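Local coordinates for cell division control protein 4 (Saccharomyces cerevisiae, PDB 3V7D) that recognises phosphorylated target proteins, such as the CDK inhibitor SIC1, and directs their ubiquitination as the substrate-binding F-box and WD-repeat subunit of an SCF ubiquitin ligase, at residues B[129-134]-B[168-173]; B[123-128]-B[135-140]; B[264-269]-B[298-303]. The protein carries 1 engineered substitution. All blocks are in the same frame, centred on the assembly; numbering follows the deposited sequence.

Contact 1 (B[129-134]-B[168-173])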
loop_
_atom_site.group_PDB
_atom_site.type_symbol
_atom_site.label_atom_id
_atom_site.label_comp_id
_atom_site.label_asym_id
_atom_site.label_seq_id
_atom_site.Cartn_x
_atom_site.Cartn_y
_atom_site.Cartn_z
ATOM N N GLN B 129 -17.942 7.220 1.008
ATOM C CA GLN B 129 -17.302 5.968 0.637
ATOM C C GLN B 129 -16.848 6.085 -0.806
ATOM O O GLN B 129 -17.517 6.718 -1.625
ATOM C CB GLN B 129 -18.276 4.798 0.773
ATOM C CG GLN B 129 -18.575 4.382 2.200
ATOM C CD GLN B 129 -17.415 3.645 2.846
ATOM O OE1 GLN B 129 -17.311 2.421 2.745
ATOM N NE2 GLN B 129 -16.536 4.389 3.511
ATOM N N PHE B 130 -15.706 5.485 -1.114
ATOM C CA PHE B 130 -15.196 5.456 -2.476
ATOM C C PHE B 130 -14.700 4.052 -2.768
ATOM O O PHE B 130 -13.599 3.683 -2.365
ATOM C CB PHE B 130 -14.054 6.461 -2.639
ATOM C CG PHE B 130 -13.475 6.508 -4.025
ATOM C CD1 PHE B 130 -14.237 6.151 -5.126
ATOM C CD2 PHE B 130 -12.163 6.903 -4.226
ATOM C CE1 PHE B 130 -13.704 6.188 -6.398
ATOM C CE2 PHE B 130 -11.624 6.942 -5.498
ATOM C CZ PHE B 130 -12.396 6.584 -6.586
ATOM N N GLU B 131 -15.529 3.263 -3.444
ATOM C CA GLU B 131 -15.191 1.885 -3.800
ATOM C C GLU B 131 -15.871 1.536 -5.118
ATOM O O GLU B 131 -16.920 2.096 -5.446
ATOM C CB GLU B 131 -15.691 0.892 -2.736
ATOM C CG GLU B 131 -15.327 1.199 -1.285
ATOM C CD GLU B 131 -13.854 0.991 -0.984
ATOM O OE1 GLU B 131 -13.366 1.574 0.006
ATOM O OE2 GLU B 131 -13.187 0.244 -1.734
ATOM N N ASP B 132 -15.270 0.613 -5.866
ATOM C CA ASP B 132 -15.942 -0.034 -6.988
ATOM C C ASP B 132 -16.480 0.939 -8.027
ATOM O O ASP B 132 -17.578 0.733 -8.552
ATOM C CB ASP B 132 -17.114 -0.870 -6.470
ATOM C CG ASP B 132 -16.953 -2.343 -6.749
ATOM O OD1 ASP B 132 -16.212 -2.692 -7.691
ATOM O OD2 ASP B 132 -17.581 -3.146 -6.029
ATOM N N ASN B 133 -15.730 2.004 -8.295
ATOM C CA ASN B 133 -16.144 3.034 -9.246
ATOM C C ASN B 133 -17.390 3.807 -8.806
ATOM O O ASN B 133 -18.005 4.518 -9.599
ATOM C CB ASN B 133 -16.318 2.436 -10.645
ATOM C CG ASN B 133 -15.103 1.641 -11.084
ATOM O OD1 ASN B 133 -13.972 2.125 -11.020
ATOM N ND2 ASN B 133 -15.330 0.407 -11.517
ATOM N N TYR B 134 -17.751 3.662 -7.535
ATOM C CA TYR B 134 -18.815 4.461 -6.945
ATOM C C TYR B 134 -18.238 5.463 -5.962
ATOM O O TYR B 134 -17.316 5.149 -5.207
ATOM C CB TYR B 134 -19.810 3.592 -6.182
ATOM C CG TYR B 134 -20.671 2.682 -7.020
ATOM C CD1 TYR B 134 -21.485 3.191 -8.023
ATOM C CD2 TYR B 134 -20.707 1.315 -6.773
ATOM C CE1 TYR B 134 -22.291 2.357 -8.781
ATOM C CE2 TYR B 134 -21.505 0.473 -7.522
ATOM C CZ TYR B 134 -22.296 0.997 -8.523
ATOM O OH TYR B 134 -23.092 0.154 -9.267
ATOM N N LEU B 168 -21.782 5.416 6.714
ATOM C CA LEU B 168 -21.930 4.695 5.453
ATOM C C LEU B 168 -20.852 3.635 5.318
ATOM O O LEU B 168 -19.699 3.873 5.668
ATOM C CB LEU B 168 -21.790 5.653 4.270
ATOM C CG LEU B 168 -22.986 6.458 3.781
ATOM C CD1 LEU B 168 -22.564 7.273 2.570
ATOM C CD2 LEU B 168 -24.147 5.539 3.443
ATOM N N LYS B 169 -21.220 2.474 4.789
ATOM C CA LYS B 169 -20.235 1.439 4.504
ATOM C C LYS B 169 -20.623 0.646 3.268
ATOM O O LYS B 169 -21.681 0.018 3.223
ATOM C CB LYS B 169 -20.064 0.498 5.694
ATOM C CG LYS B 169 -18.827 -0.388 5.619
ATOM C CD LYS B 169 -17.564 0.403 5.918
ATOM C CE LYS B 169 -16.336 -0.493 5.927
ATOM N NZ LYS B 169 -15.138 0.196 6.504
ATOM N N TYR B 170 -19.758 0.683 2.264
ATOM C CA TYR B 170 -19.977 -0.072 1.043
ATOM C C TYR B 170 -19.581 -1.525 1.274
ATOM O O TYR B 170 -18.548 -1.807 1.877
ATOM C CB TYR B 170 -19.164 0.531 -0.102
ATOM C CG TYR B 170 -19.377 -0.159 -1.425
ATOM C CD1 TYR B 170 -20.411 0.221 -2.265
ATOM C CD2 TYR B 170 -18.545 -1.191 -1.836
ATOM C CE1 TYR B 170 -20.615 -0.407 -3.475
ATOM C CE2 TYR B 170 -18.739 -1.825 -3.046
ATOM C CZ TYR B 170 -19.776 -1.428 -3.862
ATOM O OH TYR B 170 -19.978 -2.053 -5.069
ATOM N N ALA B 171 -20.411 -2.449 0.802
ATOM C CA ALA B 171 -20.132 -3.870 0.978
ATOM C C ALA B 171 -19.487 -4.472 -0.269
ATOM O O ALA B 171 -18.270 -4.667 -0.322
ATOM C CB ALA B 171 -21.406 -4.621 1.340
ATOM N N HIS B 172 -20.317 -4.752 -1.268
ATOM C CA HIS B 172 -19.881 -5.367 -2.516
ATOM C C HIS B 172 -21.076 -5.407 -3.454
ATOM O O HIS B 172 -22.221 -5.428 -3.000
ATOM C CB HIS B 172 -19.402 -6.796 -2.272
ATOM C CG HIS B 172 -20.485 -7.719 -1.807
ATOM N ND1 HIS B 172 -20.856 -7.825 -0.482
ATOM C CD2 HIS B 172 -21.290 -8.566 -2.492
ATOM C CE1 HIS B 172 -21.835 -8.705 -0.371
ATOM N NE2 HIS B 172 -22.118 -9.169 -1.574
ATOM N N GLY B 173 -20.812 -5.418 -4.755
ATOM C CA GLY B 173 -21.866 -5.563 -5.744
ATOM C C GLY B 173 -22.961 -4.517 -5.659
ATOM O O GLY B 173 -24.133 -4.821 -5.857
#

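Contact 2 (B[123-128]-B[135-140])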
loop_
_atom_site.group_PDB
_atom_site.type_symbol
_atom_site.label_atom_id
_atom_site.label_comp_id
_atom_site.label_asym_id
_atom_site.label_seq_id
_atom_site.Cartn_x
_atom_site.Cartn_y
_atom_site.Cartn_z
ATOM N N SER B 123 -24.905 22.015 3.385
ATOM C CA SER B 123 -23.534 22.337 3.003
ATOM C C SER B 123 -22.514 21.400 3.649
ATOM O O SER B 123 -21.362 21.339 3.223
ATOM C CB SER B 123 -23.208 23.793 3.339
ATOM O OG SER B 123 -23.280 24.021 4.733
ATOM N N VAL B 124 -22.943 20.665 4.668
ATOM C CA VAL B 124 -22.053 19.746 5.366
ATOM C C VAL B 124 -22.291 18.299 4.940
ATOM O O VAL B 124 -23.411 17.799 5.005
ATOM C CB VAL B 124 -22.223 19.843 6.898
ATOM C CG1 VAL B 124 -21.273 18.885 7.595
ATOM C CG2 VAL B 124 -21.993 21.269 7.372
ATOM N N ILE B 125 -21.228 17.637 4.503
ATOM C CA ILE B 125 -21.286 16.220 4.171
ATOM C C ILE B 125 -20.704 15.436 5.340
ATOM O O ILE B 125 -19.627 15.765 5.832
ATOM C CB ILE B 125 -20.478 15.915 2.896
ATOM C CG1 ILE B 125 -20.937 16.812 1.746
ATOM C CG2 ILE B 125 -20.583 14.446 2.524
ATOM C CD1 ILE B 125 -22.421 16.782 1.508
ATOM N N THR B 126 -21.411 14.402 5.785
ATOM C CA THR B 126 -21.040 13.714 7.021
ATOM C C THR B 126 -20.228 12.447 6.797
ATOM O O THR B 126 -19.502 12.007 7.682
ATOM C CB THR B 126 -22.283 13.344 7.848
ATOM O OG1 THR B 126 -23.094 12.427 7.101
ATOM C CG2 THR B 126 -23.089 14.590 8.176
ATOM N N CYS B 127 -20.363 11.850 5.621
ATOM C CA CYS B 127 -19.664 10.605 5.342
ATOM C C CYS B 127 -19.515 10.358 3.850
ATOM O O CYS B 127 -20.334 10.806 3.045
ATOM C CB CYS B 127 -20.358 9.421 6.023
ATOM S SG CYS B 127 -22.152 9.338 5.773
ATOM N N LEU B 128 -18.449 9.651 3.496
ATOM C CA LEU B 128 -18.133 9.358 2.106
ATOM C C LEU B 128 -17.489 7.986 1.993
ATOM O O LEU B 128 -16.612 7.634 2.780
ATOM C CB LEU B 128 -17.193 10.424 1.533
ATOM C CG LEU B 128 -16.832 10.356 0.043
ATOM C CD1 LEU B 128 -16.616 11.754 -0.516
ATOM C CD2 LEU B 128 -15.592 9.502 -0.204
ATOM N N VAL B 135 -18.784 6.673 -5.970
ATOM C CA VAL B 135 -18.564 7.602 -4.875
ATOM C C VAL B 135 -19.908 7.778 -4.199
ATOM O O VAL B 135 -20.912 8.061 -4.855
ATOM C CB VAL B 135 -18.034 8.969 -5.338
ATOM C CG1 VAL B 135 -17.683 9.829 -4.124
ATOM C CG2 VAL B 135 -16.821 8.794 -6.230
ATOM N N ILE B 136 -19.930 7.581 -2.887
ATOM C CA ILE B 136 -21.181 7.591 -2.142
ATOM C C ILE B 136 -21.072 8.531 -0.950
ATOM O O ILE B 136 -20.134 8.435 -0.159
ATOM C CB ILE B 136 -21.546 6.174 -1.663
ATOM C CG1 ILE B 136 -21.479 5.187 -2.832
ATOM C CG2 ILE B 136 -22.928 6.159 -1.032
ATOM C CD1 ILE B 136 -21.491 3.740 -2.415
ATOM N N THR B 137 -22.029 9.448 -0.831
ATOM C CA THR B 137 -21.998 10.451 0.225
ATOM C C THR B 137 -23.302 10.504 1.009
ATOM O O THR B 137 -24.380 10.263 0.466
ATOM C CB THR B 137 -21.734 11.860 -0.340
ATOM O OG1 THR B 137 -22.656 12.121 -1.404
ATOM C CG2 THR B 137 -20.305 11.978 -0.866
ATOM N N GLY B 138 -23.190 10.835 2.290
ATOM C CA GLY B 138 -24.352 11.045 3.134
ATOM C C GLY B 138 -24.300 12.417 3.782
ATOM O O GLY B 138 -23.220 12.970 4.002
ATOM N N ALA B 139 -25.467 12.978 4.078
ATOM C CA ALA B 139 -25.525 14.260 4.771
ATOM C C ALA B 139 -26.711 14.356 5.725
ATOM O O ALA B 139 -27.495 13.414 5.866
ATOM C CB ALA B 139 -25.549 15.404 3.771
ATOM N N ASP B 140 -26.837 15.506 6.376
ATOM C CA ASP B 140 -27.917 15.717 7.323
ATOM C C ASP B 140 -29.214 16.072 6.607
ATOM O O ASP B 140 -30.223 16.367 7.246
ATOM C CB ASP B 140 -27.551 16.799 8.337
ATOM C CG ASP B 140 -28.110 16.509 9.716
ATOM O OD1 ASP B 140 -27.946 15.365 10.193
ATOM O OD2 ASP B 140 -28.727 17.415 10.316
#

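Contact 3 (B[264-269]-B[298-303])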
loop_
_atom_site.group_PDB
_atom_site.type_symbol
_atom_site.label_atom_id
_atom_site.label_comp_id
_atom_site.label_asym_id
_atom_site.label_seq_id
_atom_site.Cartn_x
_atom_site.Cartn_y
_atom_site.Cartn_z
ATOM N N GLY B 264 -27.507 -9.907 17.898
ATOM C CA GLY B 264 -27.518 -9.591 19.314
ATOM C C GLY B 264 -26.979 -8.212 19.637
ATOM O O GLY B 264 -26.513 -7.487 18.757
ATOM N N VAL B 265 -27.043 -7.852 20.914
ATOM C CA VAL B 265 -26.589 -6.549 21.372
ATOM C C VAL B 265 -25.306 -6.691 22.178
ATOM O O VAL B 265 -25.181 -7.588 23.010
ATOM C CB VAL B 265 -27.657 -5.863 22.249
ATOM C CG1 VAL B 265 -27.193 -4.470 22.668
ATOM C CG2 VAL B 265 -28.980 -5.785 21.507
ATOM N N LEU B 266 -24.349 -5.810 21.924
ATOM C CA LEU B 266 -23.119 -5.787 22.700
ATOM C C LEU B 266 -23.129 -4.605 23.662
ATOM O O LEU B 266 -22.870 -3.471 23.260
ATOM C CB LEU B 266 -21.898 -5.719 21.777
ATOM C CG LEU B 266 -21.649 -6.958 20.915
ATOM C CD1 LEU B 266 -20.444 -6.754 20.017
ATOM C CD2 LEU B 266 -21.469 -8.188 21.788
ATOM N N ARG B 267 -23.439 -4.880 24.925
ATOM C CA ARG B 267 -23.437 -3.861 25.969
ATOM C C ARG B 267 -22.133 -3.902 26.743
ATOM O O ARG B 267 -21.553 -4.969 26.955
ATOM C CB ARG B 267 -24.609 -4.054 26.933
ATOM C CG ARG B 267 -25.952 -3.647 26.381
ATOM C CD ARG B 267 -27.063 -3.916 27.385
ATOM N NE ARG B 267 -28.131 -4.709 26.794
ATOM C CZ ARG B 267 -29.031 -4.219 25.951
ATOM N NH1 ARG B 267 -28.986 -2.941 25.603
ATOM N NH2 ARG B 267 -29.975 -5.002 25.456
ATOM N N GLY B 268 -21.675 -2.731 27.170
ATOM C CA GLY B 268 -20.410 -2.615 27.867
ATOM C C GLY B 268 -20.037 -1.170 28.130
ATOM O O GLY B 268 -19.542 -0.837 29.206
ATOM N N HIS B 269 -20.278 -0.310 27.145
ATOM C CA HIS B 269 -19.943 1.104 27.273
ATOM C C HIS B 269 -20.960 1.889 28.097
ATOM O O HIS B 269 -22.139 1.537 28.154
ATOM C CB HIS B 269 -19.744 1.735 25.894
ATOM C CG HIS B 269 -18.505 1.264 25.198
ATOM N ND1 HIS B 269 -17.242 1.488 25.703
ATOM C CD2 HIS B 269 -18.335 0.567 24.051
ATOM C CE1 HIS B 269 -16.346 0.959 24.889
ATOM N NE2 HIS B 269 -16.983 0.393 23.880
ATOM N N ALA B 298 -18.509 -13.549 17.056
ATOM C CA ALA B 298 -18.920 -14.927 16.834
ATOM C C ALA B 298 -19.532 -15.470 18.120
ATOM O O ALA B 298 -20.514 -16.212 18.093
ATOM C CB ALA B 298 -17.737 -15.778 16.405
ATOM N N GLN B 299 -18.943 -15.081 19.247
ATOM C CA GLN B 299 -19.422 -15.510 20.553
ATOM C C GLN B 299 -20.297 -14.439 21.192
ATOM O O GLN B 299 -20.972 -14.698 22.188
ATOM C CB GLN B 299 -18.245 -15.826 21.478
ATOM C CG GLN B 299 -17.371 -16.978 21.017
ATOM C CD GLN B 299 -16.250 -17.280 21.992
ATOM O OE1 GLN B 299 -15.906 -16.451 22.837
ATOM N NE2 GLN B 299 -15.678 -18.473 21.886
ATOM N N MET B 300 -20.281 -13.244 20.608
ATOM C CA MET B 300 -20.978 -12.089 21.168
ATOM C C MET B 300 -20.556 -11.855 22.613
ATOM O O MET B 300 -21.395 -11.703 23.501
ATOM C CB MET B 300 -22.496 -12.257 21.063
ATOM C CG MET B 300 -23.002 -12.355 19.633
ATOM S SD MET B 300 -22.665 -10.860 18.680
ATOM C CE MET B 300 -23.816 -9.717 19.441
ATOM N N LYS B 301 -19.247 -11.833 22.841
ATOM C CA LYS B 301 -18.706 -11.668 24.182
ATOM C C LYS B 301 -17.587 -10.631 24.203
ATOM O O LYS B 301 -16.875 -10.448 23.213
ATOM C CB LYS B 301 -18.193 -13.010 24.716
ATOM C CG LYS B 301 -17.776 -12.992 26.181
ATOM C CD LYS B 301 -17.371 -14.378 26.663
ATOM C CE LYS B 301 -17.067 -14.381 28.155
ATOM N NZ LYS B 301 -16.829 -15.757 28.677
ATOM N N CYS B 302 -17.450 -9.948 25.335
ATOM C CA CYS B 302 -16.361 -9.006 25.541
ATOM C C CYS B 302 -15.072 -9.762 25.836
ATOM O O CYS B 302 -15.048 -10.643 26.691
ATOM C CB CYS B 302 -16.693 -8.058 26.694
ATOM S SG CYS B 302 -15.287 -7.092 27.288
ATOM N N LEU B 303 -14.006 -9.421 25.120
ATOM C CA LEU B 303 -12.711 -10.066 25.317
ATOM C C LEU B 303 -11.829 -9.233 26.232
ATOM O O LEU B 303 -11.272 -9.741 27.206
ATOM C CB LEU B 303 -12.003 -10.290 23.979
ATOM C CG LEU B 303 -12.613 -11.331 23.039
ATOM C CD1 LEU B 303 -11.812 -11.420 21.748
ATOM C CD2 LEU B 303 -12.682 -12.690 23.727
#

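Contact 1 (B[129-134]-B[168-173])
Strand 129-131 of the first WD repeat and strand 168-170 of the second run side by side, 5° from parallel, but their axes stay 7.3 Å apart. That gap is too wide for backbone pairing, and the two belong to different sheets: they are the first strands of successive blades of the beta-propeller, joined by side chains. Gln129 bridges the gap. Its chain folds back at chi2, which brings OE1 over to the opposite backbone, where it accepts a nearly straight hydrogen bond from Tyr170 N (3.0 Å, 173° at the hydrogen). The side-chain amide, not a backbone carbonyl, thus takes up Tyr170 N. Tyr170 buries the largest single share of the contact. With CG anti to its own N (chi1 -178°), its ring reaches toward the type I' turn from Glu131 to Tyr134. Glu131 CB packs against Tyr170 CD2 at 3.6 Å, and the Tyr134 and Tyr170 side chains cross at about a right angle, Tyr134 CD2 lying 3.7 Å from Tyr170 CE1. At the ring's far end, Tyr170 OH accepts a bond from Gly174 N, just beyond the segment, and donates to the anti side of Asp132 OD2, 2.8 Å away and somewhat out of the carboxylate plane.

Contact 2 (B[123-128]-B[135-140])
Cys127 and Gly138 form the hydrogen-bonded antiparallel pair at the middle of this hairpin, with Gly138 N giving its hydrogen to Cys127 O at 3.0 Å. The pair's return bond, Cys127 N to Gly138 O, is weak at 3.5 Å, while Thr126 N takes the same oxygen at 2.9 Å (157° at the hydrogen). With both N-H groups directed at Gly138 O, the strand makes a beta bulge of the classic kind. Two CA-H...O contacts add to the polar set, Thr137 CA to Cys127 O and Leu128 CA to Ile136 O, the latter 3.2 Å long.

Packing between side chains is apolar. Leu128 and Thr137, a non-hydrogen-bonded pair, lie alongside each other and point the same way, Leu128 CD1 meeting Thr137 CG2 at 3.7 Å. Thr137 CG2 can do this because OG1 sits between the backbone N and carbonyl carbon (chi1 51°), from where it bonds His120 NE2. Ile125 CD1 rests 4.1 Å from Ala139 CB. Cys127 SG instead packs on backbone, 3.8 Å from Gly138 CA.

Val124 touches a polar side chain of the bound peptide, placing this end beside the site of target recognition. Strands 125-131 and 134-139 are the first two of the four-stranded blade, 125-131 at its edge. Ile125 and Leu128 pack on strands 435-442 and 445-452, while Cys127 and Ile136 meet strand 165-170 of the next blade, and Thr126 OG1 bonds Val165 O.

Contact 3 (B[264-269]-B[298-303])
This is a small, apolar surface contact between the outer strands of two neighbouring propeller blades: strand 262-266 lies at the edge of the sheet that begins with strand 206-213, and strand 301-306 at the edge of the next. It buries 177 Å² over both sides, no hydrogen bond crosses it, and the closest CA atoms, of Leu266 and Met300, are 6.8 Å apart. Its closest approaches are made by the methyl of Met300. Met300 bends at both chi2 (-62°) and chi3 (-71°), and this hooked chain carries CE across to the other strand. There Met300 CE lies 3.5 Å from Gly264 C, against the backbone, and 3.7 Å from Leu266 CD2, the two side chains meeting at about a right angle. Leu266 CD2 also comes within 3.9 Å of Met300 C, touching the backbone at the base of the same side chain. Val231 of strand 229-233 borders both Leu266 and Met300, and Leu266 further packs on Trp295. Opposite Asp296, Met300 with its positive phi (54°) and Lys301 make a G1 beta bulge where the chain turns into the outer strand. Side-chain packing from one outer strand to the next is how these two blades of the WD40 beta-propeller meet here.

How the contacts relate
From the N terminus, the chain enters the first blade at 123-128, runs on through 129-134, and returns along 135-140, so contact 2 closes a short hairpin within that blade. Contact 1 closes a longer loop, from 129-134 through the rest of the blade to 168-173 in the second; its span crosses that of contact 2. They share strand 125-131 and touch directly, Leu168 CG approaching Cys127 SG at 3.6 Å and Gln129 N probably bonding Ile136 O. Contact 3 follows later in series, closing its loop between outer strands of two further blades; its centre is about 27 Å from contact 1's and 30 Å from contact 2's.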